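Quinone oxidoreductase (Thermus thermophilus, PDB 1IZ0) probably catalyses the NADPH-dependent reduction of quinones, binding its cofactor in the Rossmann-type domain of a medium-chain dehydrogenase/reductase fold. Local coordinates at residues Y72-P77 and V85-G90; A105-S110 and G259-R264; L112-A117 and G136-A141; A142-R147 and R270-P275. One frame throughout, in Å; residues are numbered along the deposited sequence.

Interaction 1: residues Y72-P77 and V85-G90; sequences YAALVP and VAVPKG
Ala-74 and Val-76 face Val-85 and Val-87 across the inside of the curled, mixed sheet that builds the GroES-like part of this dehydrogenase fold. No hydrogen bond joins the two segments. Strand 70-75 pairs instead with strands 62-67 and 93-94, and strand 84-88 with strand 27-37, so side chains alone meet here. In each segment the two contacting residues are two apart, so their CB atoms point to the same side. Leu-75 stands between its neighbours with its CB turned away; its side chain packs on Pro-108 and Val-109 of helix 108-120. The closely packed part is a three-residue cluster of Ala-74, Val-76 and Val-87. The branches of Val-87 divide the work: CG1, anti to the backbone N (chi1 -177°), reaches the CB of Ala-74 at 4.0 Å, while CG2 turns to Val-76. The two valine side chains cross obliquely. Leu-92 also leans on Val-87, and Ala-74, Val-85 and Val-87 are all buried. Val-76, just past the end of strand 70-75, is partly exposed; its CG1 gives the looser contact, 4.5 Å from CG1 of Val-85. Beyond it the chain runs into the exposed Pro-77, and past Val-87 the other segment ends in the exposed Pro-88 and Gly-90, none of which takes part. The backbone of Val-76 is still hydrogen-bonded to Met-61. Its chi1 of -175° leaves CG2 next to the backbone N, and from there CG2 of Val-76 meets CG2 of Val-87 at 4.0 Å.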
loop_
_atom_site.group_PDB
_atom_site.type_symbol
_atom_site.label_atom_id
_atom_site.label_comp_id
_atom_site.label_asym_id
_atom_site.label_seq_id
_atom_site.Cartn_x
_atom_site.Cartn_y
_atom_site.Cartn_z
ATOM N N TYR A 72 -6.473 17.487 -1.528
ATOM C CA TYR A 72 -6.958 16.296 -0.838
ATOM C C TYR A 72 -6.400 15.041 -1.495
ATOM O O TYR A 72 -5.966 15.069 -2.650
ATOM C CB TYR A 72 -8.481 16.202 -0.938
ATOM C CG TYR A 72 -9.265 17.307 -0.270
ATOM C CD1 TYR A 72 -9.585 17.237 1.084
ATOM C CD2 TYR A 72 -9.732 18.396 -1.006
ATOM C CE1 TYR A 72 -10.363 18.224 1.694
ATOM C CE2 TYR A 72 -10.511 19.389 -0.411
ATOM C CZ TYR A 72 -10.826 19.293 0.940
ATOM O OH TYR A 72 -11.631 20.246 1.529
ATOM N N ALA A 73 -6.432 13.943 -0.748
ATOM C CA ALA A 73 -5.999 12.645 -1.250
ATOM C C ALA A 73 -7.290 11.834 -1.286
ATOM O O ALA A 73 -8.210 12.103 -0.511
ATOM C CB ALA A 73 -5.003 11.999 -0.298
ATOM N N ALA A 74 -7.382 10.856 -2.176
ATOM C CA ALA A 74 -8.600 10.064 -2.231
ATOM C C ALA A 74 -8.416 8.713 -2.886
ATOM O O ALA A 74 -7.561 8.538 -3.753
ATOM C CB ALA A 74 -9.696 10.838 -2.965
ATOM N N LEU A 75 -9.221 7.755 -2.449
ATOM C CA LEU A 75 -9.210 6.425 -3.024
ATOM C C LEU A 75 -10.466 6.360 -3.868
ATOM O O LEU A 75 -11.571 6.587 -3.372
ATOM C CB LEU A 75 -9.245 5.351 -1.941
ATOM C CG LEU A 75 -7.892 5.118 -1.275
ATOM C CD1 LEU A 75 -7.970 3.944 -0.335
ATOM C CD2 LEU A 75 -6.855 4.850 -2.354
ATOM N N VAL A 76 -10.289 6.080 -5.151
ATOM C CA VAL A 76 -11.405 5.999 -6.083
ATOM C C VAL A 76 -11.350 4.599 -6.690
ATOM O O VAL A 76 -10.317 3.933 -6.613
ATOM C CB VAL A 76 -11.251 7.075 -7.193
ATOM C CG1 VAL A 76 -12.454 7.080 -8.087
ATOM C CG2 VAL A 76 -11.078 8.451 -6.571
ATOM N N PRO A 77 -12.460 4.119 -7.274
ATOM C CA PRO A 77 -12.426 2.775 -7.863
ATOM C C PRO A 77 -11.744 2.786 -9.229
ATOM O O PRO A 77 -11.270 1.758 -9.708
ATOM C CB PRO A 77 -13.905 2.406 -7.981
ATOM C CG PRO A 77 -14.574 3.282 -6.949
ATOM C CD PRO A 77 -13.850 4.578 -7.111
ATOM N N VAL A 85 -11.400 14.069 -11.808
ATOM C CA VAL A 85 -12.152 12.905 -11.352
ATOM C C VAL A 85 -13.229 13.330 -10.370
ATOM O O VAL A 85 -12.985 14.178 -9.510
ATOM C CB VAL A 85 -11.260 11.890 -10.603
ATOM C CG1 VAL A 85 -11.714 10.482 -10.913
ATOM C CG2 VAL A 85 -9.813 12.098 -10.960
ATOM N N ALA A 86 -14.415 12.739 -10.489
ATOM C CA ALA A 86 -15.511 13.051 -9.577
ATOM C C ALA A 86 -15.290 12.186 -8.344
ATOM O O ALA A 86 -15.036 10.985 -8.459
ATOM C CB ALA A 86 -16.856 12.722 -10.222
ATOM N N VAL A 87 -15.382 12.789 -7.164
ATOM C CA VAL A 87 -15.152 12.054 -5.929
ATOM C C VAL A 87 -16.176 12.385 -4.844
ATOM O O VAL A 87 -16.524 13.543 -4.644
ATOM C CB VAL A 87 -13.733 12.361 -5.371
ATOM C CG1 VAL A 87 -13.463 11.532 -4.124
ATOM C CG2 VAL A 87 -12.685 12.093 -6.435
ATOM N N PRO A 88 -16.676 11.364 -4.132
ATOM C CA PRO A 88 -17.657 11.616 -3.069
ATOM C C PRO A 88 -16.996 12.446 -1.968
ATOM O O PRO A 88 -15.916 12.094 -1.487
ATOM C CB PRO A 88 -18.013 10.211 -2.587
ATOM C CG PRO A 88 -17.819 9.372 -3.821
ATOM C CD PRO A 88 -16.527 9.920 -4.380
ATOM N N LYS A 89 -17.632 13.545 -1.577
ATOM C CA LYS A 89 -17.088 14.412 -0.532
ATOM C C LYS A 89 -16.596 13.593 0.660
ATOM O O LYS A 89 -15.546 13.888 1.245
ATOM C CB LYS A 89 -18.151 15.414 -0.077
ATOM N N GLY A 90 -17.354 12.556 1.000
ATOM C CA GLY A 90 -17.011 11.708 2.125
ATOM C C GLY A 90 -15.705 10.939 2.036
ATOM O O GLY A 90 -15.169 10.528 3.069
#

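Interaction 2: residues A105-S110 and G259-R264; sequences AAFPVS and GFLLPR
Phe-107 reaches from the segment leading into helix 108-120 to Leu-261 and Leu-262, at the end of helix 251-261 and in the 3-10 turn after it, beyond the last strand of the Rossmann-type sheet. The contact joins the approach to helix 108-120 to a part of the chain about 150 residues on. At the root of the side chain, CB of Phe-107 packs on the ring of Pro-271. CG lies anti to the backbone N (chi1 166°), which sends the ring toward segment 259-264, and along the way the ring meets that of Phe-111 with the planes inclined at about 30°. The tip does the touching. CZ of Phe-107 comes within 4.1 Å of CB of Leu-261, which sits at the ring edge, near its plane. Leu-262 CD2 approaches the same CZ obliquely at 4.4 Å; the leucine's CB does not point at the ring, but its terminal methyl does the reaching. All of this is apolar and largely buried. Within segment 259-264, the guanidinium of Arg-264 lies with NH1 3.4 Å above one face of the Phe-260 ring, offset toward the rim, and the same NH1 of Arg-264 donates to a lone pair of Phe-260 O at 2.8 Å.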
loop_
_atom_site.group_PDB
_atom_site.type_symbol
_atom_site.label_atom_id
_atom_site.label_comp_id
_atom_site.label_asym_id
_atom_site.label_seq_id
_atom_site.Cartn_x
_atom_site.Cartn_y
_atom_site.Cartn_z
ATOM N N ALA A 105 0.434 11.171 -2.514
ATOM C CA ALA A 105 -0.035 10.081 -3.373
ATOM C C ALA A 105 0.473 8.709 -2.934
ATOM O O ALA A 105 -0.105 7.680 -3.289
ATOM C CB ALA A 105 0.386 10.344 -4.815
ATOM N N ALA A 106 1.548 8.694 -2.157
ATOM C CA ALA A 106 2.141 7.446 -1.691
ATOM C C ALA A 106 1.649 7.056 -0.302
ATOM O O ALA A 106 2.148 6.094 0.289
ATOM C CB ALA A 106 3.657 7.579 -1.671
ATOM N N PHE A 107 0.661 7.780 0.210
ATOM C CA PHE A 107 0.154 7.515 1.549
ATOM C C PHE A 107 -1.079 6.622 1.773
ATOM O O PHE A 107 -0.991 5.614 2.475
ATOM C CB PHE A 107 -0.068 8.855 2.269
ATOM C CG PHE A 107 -0.890 8.748 3.531
ATOM C CD1 PHE A 107 -2.244 9.053 3.523
ATOM C CD2 PHE A 107 -0.307 8.321 4.720
ATOM C CE1 PHE A 107 -3.014 8.935 4.684
ATOM C CE2 PHE A 107 -1.064 8.198 5.886
ATOM C CZ PHE A 107 -2.422 8.506 5.867
ATOM N N PRO A 108 -2.235 6.976 1.188
ATOM C CA PRO A 108 -3.481 6.206 1.357
ATOM C C PRO A 108 -3.421 4.684 1.432
ATOM O O PRO A 108 -3.620 4.087 2.497
ATOM C CB PRO A 108 -4.351 6.693 0.199
ATOM C CG PRO A 108 -3.897 8.105 0.017
ATOM C CD PRO A 108 -2.392 7.975 0.112
ATOM N N VAL A 109 -3.173 4.043 0.302
ATOM C CA VAL A 109 -3.137 2.584 0.276
ATOM C C VAL A 109 -2.115 1.935 1.208
ATOM O O VAL A 109 -2.473 1.084 2.018
ATOM C CB VAL A 109 -2.893 2.071 -1.152
ATOM C CG1 VAL A 109 -2.784 0.549 -1.149
ATOM C CG2 VAL A 109 -4.028 2.532 -2.055
ATOM N N SER A 110 -0.855 2.339 1.104
ATOM C CA SER A 110 0.209 1.742 1.918
ATOM C C SER A 110 0.005 1.862 3.424
ATOM O O SER A 110 0.031 0.861 4.147
ATOM C CB SER A 110 1.565 2.357 1.549
ATOM O OG SER A 110 1.803 2.268 0.152
ATOM N N GLY A 259 -7.478 8.585 12.685
ATOM C CA GLY A 259 -7.243 9.302 13.924
ATOM C C GLY A 259 -5.841 9.035 14.426
ATOM O O GLY A 259 -5.287 9.800 15.216
ATOM N N PHE A 260 -5.252 7.943 13.960
ATOM C CA PHE A 260 -3.906 7.584 14.379
ATOM C C PHE A 260 -2.858 7.990 13.355
ATOM O O PHE A 260 -1.782 8.461 13.714
ATOM C CB PHE A 260 -3.830 6.080 14.633
ATOM C CG PHE A 260 -2.451 5.588 14.968
ATOM C CD1 PHE A 260 -1.547 5.272 13.963
ATOM C CD2 PHE A 260 -2.058 5.439 16.291
ATOM C CE1 PHE A 260 -0.273 4.814 14.266
ATOM C CE2 PHE A 260 -0.783 4.981 16.603
ATOM C CZ PHE A 260 0.111 4.667 15.585
ATOM N N LEU A 261 -3.184 7.813 12.080
ATOM C CA LEU A 261 -2.265 8.132 10.994
ATOM C C LEU A 261 -2.125 9.619 10.634
ATOM O O LEU A 261 -1.006 10.118 10.494
ATOM C CB LEU A 261 -2.675 7.346 9.745
ATOM C CG LEU A 261 -2.612 5.817 9.846
ATOM C CD1 LEU A 261 -3.272 5.198 8.616
ATOM C CD2 LEU A 261 -1.170 5.359 9.968
ATOM N N LEU A 262 -3.245 10.323 10.479
ATOM C CA LEU A 262 -3.209 11.737 10.104
ATOM C C LEU A 262 -2.375 12.660 10.991
ATOM O O LEU A 262 -1.572 13.447 10.489
ATOM C CB LEU A 262 -4.626 12.293 9.992
ATOM C CG LEU A 262 -5.442 11.735 8.829
ATOM C CD1 LEU A 262 -6.756 12.503 8.729
ATOM C CD2 LEU A 262 -4.645 11.862 7.539
ATOM N N PRO A 263 -2.554 12.592 12.317
ATOM C CA PRO A 263 -1.736 13.488 13.143
ATOM C C PRO A 263 -0.243 13.208 12.983
ATOM O O PRO A 263 0.592 14.009 13.395
ATOM C CB PRO A 263 -2.221 13.194 14.568
ATOM C CG PRO A 263 -3.667 12.787 14.354
ATOM C CD PRO A 263 -3.569 11.896 13.128
ATOM N N ARG A 264 0.096 12.071 12.387
ATOM C CA ARG A 264 1.497 11.713 12.214
ATOM C C ARG A 264 2.029 11.925 10.795
ATOM O O ARG A 264 3.236 11.871 10.566
ATOM C CB ARG A 264 1.707 10.252 12.613
ATOM C CG ARG A 264 1.424 9.945 14.068
ATOM C CD ARG A 264 1.639 8.462 14.339
ATOM N NE ARG A 264 1.737 8.173 15.767
ATOM C CZ ARG A 264 0.712 8.198 16.612
ATOM N NH1 ARG A 264 -0.515 8.497 16.183
ATOM N NH2 ARG A 264 0.920 7.932 17.894
#

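Interaction 3: residues L112-A117 and G136-A141; sequences LTAYLA and GALGTA
Thr-113 and Ala-114 of helix 108-120 meet Leu-138 and Ala-141 of helix 137-148 where the axes of the two short segments approach to 9.2 Å at a signed crossing angle of -55°, with the CA atoms of Ala-114 and Ala-141 only 6.7 Å apart. Small residues sit at the nearest point: CB of Ala-114 lies 4.3 Å from the carbonyl carbon C of Ala-141, so a methyl rests directly on the neighbouring backbone. Leu-138 packs to one end of it. Its CB does not aim at the other helix, but a chi1 of -155° carries CG and its two methyls across, and the methyls take separate partners. CD1 of Leu-138 touches CG2 of Thr-113 at 4.1 Å, the side chains crossing at about a right angle, and CD2 of Leu-138 stands 4.4 Å from CB of Ala-114. In Thr-113, CG2 is anti to the backbone N and faces the contact, while OG1 is hydrogen-bonded to the Val-109 carbonyl of its own helix. Thr-113 also touches Phe-242 and Leu-244, two residues of the NADPH site. Gly-136, at the N-cap, and Ala-137, a further NADPH-site residue, begin the first helix of the Rossmann fold, whose amino end in this fold lies by the cofactor phosphates. With no hydrogen bond across it, the contact depends on shape: the small alanine side chains are consistent with the close approach of the helices, and the hydroxyl of Thr-113, the one on a touching residue, is bonded within its own helix, so its burial probably costs little.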
loop_
_atom_site.group_PDB
_atom_site.type_symbol
_atom_site.label_atom_id
_atom_site.label_comp_id
_atom_site.label_asym_id
_atom_site.label_seq_id
_atom_site.Cartn_x
_atom_site.Cartn_y
_atom_site.Cartn_z
ATOM N N LEU A 112 -2.747 2.821 5.160
ATOM C CA LEU A 112 -4.005 2.274 5.643
ATOM C C LEU A 112 -3.881 0.756 5.711
ATOM O O LEU A 112 -4.361 0.122 6.653
ATOM C CB LEU A 112 -5.155 2.680 4.716
ATOM C CG LEU A 112 -5.683 4.090 5.006
ATOM C CD1 LEU A 112 -6.739 4.497 3.980
ATOM C CD2 LEU A 112 -6.267 4.108 6.417
ATOM N N THR A 113 -3.222 0.178 4.712
ATOM C CA THR A 113 -3.015 -1.266 4.667
ATOM C C THR A 113 -2.157 -1.747 5.831
ATOM O O THR A 113 -2.483 -2.738 6.486
ATOM C CB THR A 113 -2.318 -1.691 3.359
ATOM O OG1 THR A 113 -3.210 -1.486 2.255
ATOM C CG2 THR A 113 -1.907 -3.156 3.430
ATOM N N ALA A 114 -1.058 -1.047 6.086
ATOM C CA ALA A 114 -0.159 -1.429 7.168
ATOM C C ALA A 114 -0.828 -1.314 8.531
ATOM O O ALA A 114 -0.762 -2.235 9.343
ATOM C CB ALA A 114 1.109 -0.562 7.140
ATOM N N TYR A 115 -1.458 -0.176 8.786
ATOM C CA TYR A 115 -2.114 0.040 10.068
ATOM C C TYR A 115 -3.277 -0.921 10.297
ATOM O O TYR A 115 -3.357 -1.564 11.345
ATOM C CB TYR A 115 -2.612 1.488 10.180
ATOM C CG TYR A 115 -3.363 1.765 11.466
ATOM C CD1 TYR A 115 -4.741 1.575 11.544
ATOM C CD2 TYR A 115 -2.684 2.163 12.622
ATOM C CE1 TYR A 115 -5.428 1.772 12.744
ATOM C CE2 TYR A 115 -3.359 2.362 13.827
ATOM C CZ TYR A 115 -4.728 2.162 13.879
ATOM O OH TYR A 115 -5.399 2.333 15.065
ATOM N N LEU A 116 -4.177 -1.027 9.323
ATOM C CA LEU A 116 -5.324 -1.916 9.481
ATOM C C LEU A 116 -4.901 -3.380 9.570
ATOM O O LEU A 116 -5.575 -4.195 10.207
ATOM C CB LEU A 116 -6.322 -1.712 8.336
ATOM C CG LEU A 116 -7.076 -0.377 8.419
ATOM C CD1 LEU A 116 -7.843 -0.113 7.133
ATOM C CD2 LEU A 116 -8.019 -0.405 9.619
ATOM N N ALA A 117 -3.785 -3.716 8.937
ATOM C CA ALA A 117 -3.297 -5.088 8.981
ATOM C C ALA A 117 -2.778 -5.373 10.394
ATOM O O ALA A 117 -3.112 -6.395 10.997
ATOM C CB ALA A 117 -2.183 -5.288 7.952
ATOM N N GLY A 136 9.912 -1.430 -0.355
ATOM C CA GLY A 136 8.857 -1.061 -1.282
ATOM C C GLY A 136 7.861 -0.084 -0.681
ATOM O O GLY A 136 8.044 0.398 0.447
ATOM N N ALA A 137 6.799 0.205 -1.433
ATOM C CA ALA A 137 5.776 1.135 -0.979
ATOM C C ALA A 137 5.137 0.674 0.322
ATOM O O ALA A 137 5.159 1.396 1.319
ATOM C CB ALA A 137 4.707 1.311 -2.058
ATOM N N LEU A 138 4.571 -0.528 0.317
ATOM C CA LEU A 138 3.922 -1.058 1.512
ATOM C C LEU A 138 4.947 -1.260 2.631
ATOM O O LEU A 138 4.717 -0.881 3.783
ATOM C CB LEU A 138 3.244 -2.393 1.194
ATOM C CG LEU A 138 2.063 -2.815 2.079
ATOM C CD1 LEU A 138 1.689 -4.257 1.753
ATOM C CD2 LEU A 138 2.414 -2.686 3.549
ATOM N N GLY A 139 6.081 -1.854 2.277
ATOM C CA GLY A 139 7.130 -2.122 3.249
ATOM C C GLY A 139 7.605 -0.924 4.047
ATOM O O GLY A 139 7.596 -0.952 5.282
ATOM N N THR A 140 8.032 0.126 3.352
ATOM C CA THR A 140 8.507 1.328 4.027
ATOM C C THR A 140 7.417 1.900 4.910
ATOM O O THR A 140 7.692 2.409 6.000
ATOM C CB THR A 140 8.954 2.399 3.024
ATOM O OG1 THR A 140 7.905 2.633 2.073
ATOM C CG2 THR A 140 10.220 1.948 2.303
ATOM N N ALA A 141 6.177 1.827 4.435
ATOM C CA ALA A 141 5.044 2.318 5.210
ATOM C C ALA A 141 4.862 1.429 6.435
ATOM O O ALA A 141 4.624 1.916 7.534
ATOM C CB ALA A 141 3.770 2.290 4.361
#

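Interaction 4: residues A142-R147 and R270-P275; sequences AVQVAR and RPVVGP
Gln-144 grips Arg-270 by its main chain, tying the first helix of the Rossmann domain to the segment that leads into strand 273-278 of the mixed sheet of the catalytic half. The amide pairs with both polar backbone atoms of the one residue. OE1 of Gln-144 accepts from Arg-270 N at 2.7 Å, nearly straight (169°), with the N-H directed at a lone pair in the plane of the amide carbonyl. NE2 of Gln-144 donates to Arg-270 O at 2.9 Å; this oxygen lies close to the glutamine amide plane, yet the donor stands well above the carbonyl plane of Arg-270, off its lone pairs. Two bonds from one flat group fix its rotation. CG beside the backbone N (chi1 -66°) and an extended chain beyond it carry the amide across. A leucine here would probably leave the N-H and carbonyl of Arg-270 without their mates and let the segment drift from the helix. In the next layer Leu-169 and Phe-111 touch the glutamine side chain, whose NE2 also makes a weak hydrogen bond to Thr-140 O. The guanidinium of Arg-270 takes no part in the grip: the side chain bends at chi2 and chi3, and its NE forms a salt bridge with Glu-103. Pro-271 packs against Phe-111, and Val-272 is held by backbone bonding to Lys-297, the start of strand 297-301. Val-272 brings CG2 to the NE2 end of the amide, 4.1 Å from NE2 of Gln-144 and tilted out of its plane.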
loop_
_atom_site.group_PDB
_atom_site.type_symbol
_atom_site.label_atom_id
_atom_site.label_comp_id
_atom_site.label_asym_id
_atom_site.label_seq_id
_atom_site.Cartn_x
_atom_site.Cartn_y
_atom_site.Cartn_z
ATOM N N ALA A 142 4.978 0.118 6.240
ATOM C CA ALA A 142 4.802 -0.832 7.337
ATOM C C ALA A 142 5.805 -0.621 8.456
ATOM O O ALA A 142 5.444 -0.648 9.637
ATOM C CB ALA A 142 4.898 -2.262 6.816
ATOM N N VAL A 143 7.067 -0.414 8.091
ATOM C CA VAL A 143 8.107 -0.208 9.091
ATOM C C VAL A 143 7.803 1.025 9.934
ATOM O O VAL A 143 7.887 0.984 11.165
ATOM C CB VAL A 143 9.501 -0.048 8.437
ATOM C CG1 VAL A 143 10.548 0.272 9.505
ATOM C CG2 VAL A 143 9.881 -1.336 7.708
ATOM N N GLN A 144 7.444 2.119 9.273
ATOM C CA GLN A 144 7.140 3.357 9.978
ATOM C C GLN A 144 5.920 3.220 10.881
ATOM O O GLN A 144 5.927 3.690 12.018
ATOM C CB GLN A 144 6.901 4.493 8.980
ATOM C CG GLN A 144 8.133 4.888 8.178
ATOM C CD GLN A 144 7.869 6.069 7.268
ATOM O OE1 GLN A 144 7.635 7.178 7.734
ATOM N NE2 GLN A 144 7.894 5.833 5.961
ATOM N N VAL A 145 4.865 2.586 10.372
ATOM C CA VAL A 145 3.650 2.420 11.157
ATOM C C VAL A 145 3.889 1.502 12.353
ATOM O O VAL A 145 3.470 1.807 13.470
ATOM C CB VAL A 145 2.510 1.865 10.292
ATOM C CG1 VAL A 145 1.275 1.625 11.147
ATOM C CG2 VAL A 145 2.199 2.848 9.171
ATOM N N ALA A 146 4.575 0.386 12.122
ATOM C CA ALA A 146 4.873 -0.549 13.193
ATOM C C ALA A 146 5.678 0.166 14.269
ATOM O O ALA A 146 5.442 -0.029 15.463
ATOM C CB ALA A 146 5.660 -1.736 12.651
ATOM N N ARG A 147 6.630 0.996 13.852
ATOM C CA ARG A 147 7.455 1.742 14.805
ATOM C C ARG A 147 6.598 2.667 15.662
ATOM O O ARG A 147 6.754 2.712 16.884
ATOM C CB ARG A 147 8.508 2.576 14.070
ATOM C CG ARG A 147 9.702 1.787 13.569
ATOM C CD ARG A 147 10.782 1.721 14.635
ATOM N NE ARG A 147 10.342 1.006 15.829
ATOM C CZ ARG A 147 10.926 1.120 17.017
ATOM N NH1 ARG A 147 11.972 1.925 17.168
ATOM N NH2 ARG A 147 10.465 0.430 18.055
ATOM N N ARG A 270 6.443 9.458 7.063
ATOM C CA ARG A 270 6.813 10.103 5.812
ATOM C C ARG A 270 6.820 9.098 4.664
ATOM O O ARG A 270 7.785 8.345 4.488
ATOM C CB ARG A 270 8.205 10.750 5.935
ATOM C CG ARG A 270 8.355 11.794 7.057
ATOM C CD ARG A 270 7.412 12.979 6.855
ATOM N NE ARG A 270 7.634 13.672 5.587
ATOM C CZ ARG A 270 8.595 14.572 5.367
ATOM N NH1 ARG A 270 9.439 14.909 6.339
ATOM N NH2 ARG A 270 8.714 15.134 4.168
ATOM N N PRO A 271 5.741 9.070 3.868
ATOM C CA PRO A 271 5.626 8.155 2.728
ATOM C C PRO A 271 6.862 8.267 1.835
ATOM O O PRO A 271 7.320 9.377 1.542
ATOM C CB PRO A 271 4.372 8.648 2.013
ATOM C CG PRO A 271 3.550 9.230 3.138
ATOM C CD PRO A 271 4.579 9.973 3.940
ATOM N N VAL A 272 7.400 7.128 1.407
ATOM C CA VAL A 272 8.581 7.123 0.556
ATOM C C VAL A 272 8.207 7.150 -0.924
ATOM O O VAL A 272 7.650 6.186 -1.456
ATOM C CB VAL A 272 9.446 5.873 0.811
ATOM C CG1 VAL A 272 10.734 5.950 -0.009
ATOM C CG2 VAL A 272 9.773 5.758 2.285
ATOM N N VAL A 273 8.513 8.260 -1.589
ATOM C CA VAL A 273 8.225 8.390 -3.012
ATOM C C VAL A 273 9.364 7.745 -3.801
ATOM O O VAL A 273 10.540 7.974 -3.512
ATOM C CB VAL A 273 8.128 9.871 -3.444
ATOM C CG1 VAL A 273 7.776 9.952 -4.928
ATOM C CG2 VAL A 273 7.088 10.607 -2.595
ATOM N N GLY A 274 9.019 6.931 -4.789
ATOM C CA GLY A 274 10.045 6.293 -5.589
ATOM C C GLY A 274 10.121 6.939 -6.959
ATOM O O GLY A 274 10.196 8.162 -7.068
ATOM N N PRO A 275 10.089 6.137 -8.034
ATOM C CA PRO A 275 10.158 6.696 -9.388
ATOM C C PRO A 275 8.944 7.578 -9.639
ATOM O O PRO A 275 7.804 7.173 -9.364
ATOM C CB PRO A 275 10.130 5.454 -10.289
ATOM C CG PRO A 275 10.518 4.324 -9.393
ATOM C CD PRO A 275 9.879 4.681 -8.079
#

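In the fold
Interactions 1 to 3 are buried and interaction 4 only partly so. Interaction 1, about 17 Å from the chain centre, holds strands of the catalytic-half sheet; interaction 3, about 5 Å from it, is the innermost. Interactions 2 and 3 share helix 108-120, interactions 3 and 4 share helix 137-148, and Ala-114 and Tyr-115 pack on Ala-142 and Val-145 where those two meet. Interactions 1 and 2 also touch through Ala-73 and Pro-108. Across interactions 1 to 3 the partners are apolar. Interaction 4, bordered by the exposed Arg-270, is the polar one: a buried amide binds a main chain where helix 137-148 of the Rossmann domain meets the approach to strand 273-278.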